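Local coordinates for protein DnaJ homolog dnj-2 (Caenorhabditis elegans, PDB 2QSA) that probably acts as an Hsp40-type co-chaperone, its J domain being expected to engage an Hsp70 partner and stimulate its ATPase, at residues V64-T67 against A68-L72; L85-P88 against D89-F92. All blocks are in the same frame, centred on the assembly; numbering follows the deposited sequence. Where two conformers were deposited one is given.

Interaction 1 (V64-T67 against A68-L72)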
loop_
_atom_site.group_PDB
_atom_site.type_symbol
_atom_site.label_atom_id
_atom_site.label_comp_id
_atom_site.label_asym_id
_atom_site.label_seq_id
_atom_site.Cartn_x
_atom_site.Cartn_y
_atom_site.Cartn_z
ATOM N N VAL A 64 -4.738 -3.421 -4.139
ATOM C CA VAL A 64 -3.922 -3.219 -2.923
ATOM C C VAL A 64 -2.437 -3.008 -3.263
ATOM O O VAL A 64 -1.759 -2.155 -2.645
ATOM C CB VAL A 64 -4.123 -4.382 -1.931
ATOM C CG1 VAL A 64 -3.423 -4.037 -0.603
ATOM C CG2 VAL A 64 -5.665 -4.611 -1.729
ATOM N N ILE A 65 -1.909 -3.849 -4.168
ATOM C CA ILE A 65 -0.529 -3.735 -4.625
ATOM C C ILE A 65 -0.273 -2.300 -5.128
ATOM O O ILE A 65 0.711 -1.668 -4.740
ATOM C CB ILE A 65 -0.219 -4.790 -5.707
ATOM C CG1 ILE A 65 -0.241 -6.183 -5.040
ATOM C CG2 ILE A 65 1.106 -4.490 -6.375
ATOM C CD1 ILE A 65 -0.733 -7.295 -5.965
ATOM N N ALA A 66 -1.181 -1.789 -5.957
ATOM C CA ALA A 66 -1.017 -0.449 -6.552
ATOM C C ALA A 66 -1.103 0.615 -5.446
ATOM O O ALA A 66 -0.320 1.584 -5.477
ATOM C CB ALA A 66 -2.065 -0.234 -7.595
ATOM N N THR A 67 -2.041 0.481 -4.500
ATOM C CA THR A 67 -2.131 1.429 -3.375
ATOM C C THR A 67 -0.818 1.450 -2.567
ATOM O O THR A 67 -0.334 2.534 -2.212
ATOM C CB THR A 67 -3.282 1.064 -2.470
ATOM O OG1 THR A 67 -4.490 1.309 -3.196
ATOM C CG2 THR A 67 -3.306 1.933 -1.244
ATOM N N ALA A 68 -0.241 0.258 -2.316
ATOM C CA ALA A 68 1.013 0.206 -1.534
ATOM C C ALA A 68 2.098 0.953 -2.292
ATOM O O ALA A 68 2.877 1.682 -1.697
ATOM C CB ALA A 68 1.441 -1.247 -1.288
ATOM N N TYR A 69 2.155 0.766 -3.602
ATOM C CA TYR A 69 3.255 1.415 -4.356
ATOM C C TYR A 69 3.047 2.930 -4.384
ATOM O O TYR A 69 4.014 3.668 -4.223
ATOM C CB TYR A 69 3.303 0.853 -5.764
ATOM C CG TYR A 69 4.470 1.332 -6.587
ATOM C CD1 TYR A 69 5.787 1.239 -6.106
ATOM C CD2 TYR A 69 4.288 1.787 -7.896
ATOM C CE1 TYR A 69 6.907 1.623 -6.874
ATOM C CE2 TYR A 69 5.424 2.173 -8.693
ATOM C CZ TYR A 69 6.729 2.089 -8.164
ATOM O OH TYR A 69 7.827 2.460 -8.928
ATOM N N GLU A 70 1.802 3.369 -4.603
ATOM C CA GLU A 70 1.496 4.805 -4.630
ATOM C C GLU A 70 1.825 5.479 -3.307
ATOM O O GLU A 70 2.324 6.600 -3.289
ATOM C CB GLU A 70 0.043 5.025 -5.031
ATOM C CG GLU A 70 -0.220 4.611 -6.477
ATOM C CD GLU A 70 -1.708 4.458 -6.826
ATOM O OE1 GLU A 70 -2.557 4.724 -5.939
ATOM O OE2 GLU A 70 -2.031 4.071 -7.993
ATOM N N THR A 71 1.560 4.782 -2.202
ATOM C CA THR A 71 1.825 5.321 -0.868
ATOM C C THR A 71 3.321 5.433 -0.613
ATOM O O THR A 71 3.763 6.422 -0.013
ATOM C CB THR A 71 1.211 4.381 0.169
ATOM O OG1 THR A 71 -0.223 4.341 -0.070
ATOM C CG2 THR A 71 1.529 4.833 1.620
ATOM N N LEU A 72 4.087 4.437 -1.067
ATOM C CA LEU A 72 5.494 4.386 -0.678
ATOM C C LEU A 72 6.409 5.087 -1.682
ATOM O O LEU A 72 7.530 5.467 -1.327
ATOM C CB LEU A 72 5.953 2.957 -0.435
ATOM C CG LEU A 72 5.210 2.256 0.722
ATOM C CD1 LEU A 72 5.632 0.773 0.779
ATOM C CD2 LEU A 72 5.513 2.999 2.021
#
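Thr67 O receives two donors from Thr71, one turn further along the same helix: the backbone N at 2.9 Å and the hydroxyl OG1 at 2.8 Å. The two reach the carbonyl from opposite faces of its plane, the hydroxyl lying well above it, 37° out. OG1 of Thr71 sits beside its own backbone N, with chi1 -61°, which swings the hydroxyl back over the preceding turn. Thr67 turns its own hydroxyl the same way, to the carbonyl of Arg63, while its methyl CG2 lies 4.1 Å from Thr71 OG1. A valine in place of Thr71 would probably leave the carbonyl of Thr67 with the backbone donor as its sole partner in this contact and put a methyl where the buried hydroxyl bonds. Helix 52-73, which carries both segments, is one arm of the J domain's antiparallel hairpin and packs against helix 30-43, where Tyr37 stacks on the ring of Tyr69. The backbone runs in regular i to i+4 bonds here, Ala68 N giving to Val64 O at 2.9 Å and Glu70 N to Ala66 O at 2.9 Å, the latter nearly straight at 166°. The methyl of Ala68 stands 3.6 Å from the carbonyl O of Ile65 and is covered by Val20, Leu21 and the disulfide-linked pair Cys12 and Cys17.

Interaction 2 (L85-P88 against D89-F92)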
loop_
_atom_site.group_PDB
_atom_site.type_symbol
_atom_site.label_atom_id
_atom_site.label_comp_id
_atom_site.label_asym_id
_atom_site.label_seq_id
_atom_site.Cartn_x
_atom_site.Cartn_y
_atom_site.Cartn_z
ATOM N N LEU A 85 2.069 5.203 10.868
ATOM C CA LEU A 85 2.530 3.957 11.494
ATOM C C LEU A 85 3.062 4.238 12.923
ATOM O O LEU A 85 2.799 3.480 13.861
ATOM C CB LEU A 85 3.631 3.289 10.675
ATOM C CG LEU A 85 3.204 2.712 9.318
ATOM C CD1 LEU A 85 4.472 2.084 8.692
ATOM C CD2 LEU A 85 2.069 1.627 9.459
ATOM N N ASP A 86 3.805 5.323 13.042
ATOM C CA ASP A 86 4.498 5.684 14.296
ATOM C C ASP A 86 3.584 6.335 15.333
ATOM O O ASP A 86 3.910 6.326 16.555
ATOM C CB ASP A 86 5.697 6.604 13.990
ATOM C CG ASP A 86 6.826 5.894 13.265
ATOM O OD1 ASP A 86 6.822 4.631 13.181
ATOM O OD2 ASP A 86 7.724 6.607 12.746
ATOM N N HIS A 87 2.468 6.919 14.879
ATOM C CA HIS A 87 1.588 7.700 15.767
ATOM C C HIS A 87 0.121 7.345 15.532
ATOM O O HIS A 87 -0.655 8.197 15.133
ATOM C CB HIS A 87 1.821 9.211 15.562
ATOM C CG HIS A 87 3.265 9.602 15.561
ATOM N ND1 HIS A 87 3.963 9.913 16.709
ATOM C CD2 HIS A 87 4.147 9.720 14.542
ATOM C CE1 HIS A 87 5.210 10.215 16.396
ATOM N NE2 HIS A 87 5.349 10.106 15.090
ATOM N N PRO A 88 -0.251 6.068 15.763
ATOM C CA PRO A 88 -1.616 5.620 15.497
ATOM C C PRO A 88 -2.680 6.364 16.313
ATOM O O PRO A 88 -3.824 6.444 15.901
ATOM C CB PRO A 88 -1.581 4.136 15.898
ATOM C CG PRO A 88 -0.426 4.057 16.936
ATOM C CD PRO A 88 0.592 4.976 16.302
ATOM N N ASP A 89 -2.289 6.922 17.456
ATOM C CA ASP A 89 -3.269 7.645 18.270
ATOM C C ASP A 89 -3.605 9.038 17.738
ATOM O O ASP A 89 -4.601 9.641 18.172
ATOM C CB ASP A 89 -2.806 7.745 19.725
ATOM C CG ASP A 89 -2.985 6.446 20.501
ATOM O OD1 ASP A 89 -3.633 5.487 20.004
ATOM O OD2 ASP A 89 -2.488 6.410 21.641
ATOM N N GLN A 90 -2.827 9.553 16.785
ATOM C CA GLN A 90 -3.109 10.885 16.258
ATOM C C GLN A 90 -4.113 10.785 15.104
ATOM O O GLN A 90 -3.814 11.089 13.963
ATOM C CB GLN A 90 -1.821 11.604 15.895
ATOM C CG GLN A 90 -0.881 11.723 17.142
ATOM C CD GLN A 90 0.384 12.511 16.872
ATOM O OE1 GLN A 90 0.476 13.278 15.912
ATOM N NE2 GLN A 90 1.373 12.333 17.740
ATOM N N ARG A 91 -5.329 10.361 15.449
ATOM C CA ARG A 91 -6.317 9.993 14.417
ATOM C C ARG A 91 -6.652 11.136 13.472
ATOM O O ARG A 91 -6.601 10.977 12.235
ATOM C CB ARG A 91 -7.614 9.510 15.056
ATOM C CG ARG A 91 -8.605 8.965 14.015
ATOM C CD ARG A 91 -10.009 8.704 14.622
ATOM N NE ARG A 91 -10.899 7.934 13.739
ATOM C CZ ARG A 91 -11.800 8.455 12.893
ATOM N NH1 ARG A 91 -11.948 9.773 12.762
ATOM N NH2 ARG A 91 -12.566 7.639 12.171
ATOM N N PHE A 92 -7.042 12.280 14.036
ATOM C CA PHE A 92 -7.475 13.361 13.163
ATOM C C PHE A 92 -6.329 13.811 12.242
ATOM O O PHE A 92 -6.518 13.958 11.038
ATOM C CB PHE A 92 -8.065 14.528 13.962
ATOM C CG PHE A 92 -8.806 15.481 13.085
ATOM C CD1 PHE A 92 -10.212 15.503 13.087
ATOM C CD2 PHE A 92 -8.103 16.341 12.228
ATOM C CE1 PHE A 92 -10.901 16.404 12.255
ATOM C CE2 PHE A 92 -8.801 17.244 11.375
ATOM C CZ PHE A 92 -10.211 17.232 11.400
#
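A type I beta turn from His87 to Gln90 joins helix 75-86 to helix 91-101, and its closing bond runs from Gln90 N to His87 O at 3.0 Å. The N-H points almost straight at the oxygen, at 162°, yet the donor stands above the carbonyl plane, 51° out of it. That carbonyl also accepts from the side chain of Asn94 in the following helix, so one oxygen ties both the turn and the new helix. Pro88 and Asp89 fill the two middle positions at the surface; the proline suits the first of them, its ring already restricting phi. His87 is the first residue to leave helical backbone angles after helix 75-86, and Gln90 occupies the N-cap position of the next helix while centring an inverse gamma turn, in which Arg91 N makes a weak bond to Asp89 O. In the conformer given for Gln90, its side chain and that of His87 run alongside each other and point the same way, ring and amide planes 41° apart. Each has its CG beside the backbone N, which brings both over the same side of the turn, where Tyr83 stacks on the imidazole and its OH hydrogen-bonds Gln90 OE1. In that conformer the amide carbon CD of Gln90 meets His87 CB at 3.8 Å, and its NE2 approaches the imidazole obliquely, 3.7 Å from ND1.

In the fold
The centre of interaction 1 lies about 4 Å from that of the chain and the contact is partly buried, whereas interaction 2 is a surface contact with its centre about 17 Å from the chain's. The first stays within a single helix, 52-73; the second joins two, 75-86 and 91-101. Helix 75-86 follows helix 52-73 in the chain and relates the two places: its Tyr81 touches Thr71 and Leu72, and its Tyr83 reaches His87 and Gln90. The centres are 20 Å apart and the contacts do not touch. Inside the helix, repeated backbone bonding is joined by threonine hydroxyls bonded to carbonyls one turn back; at the junction one backbone bond closes the turn, beside an imidazole and an amide both held by Tyr83.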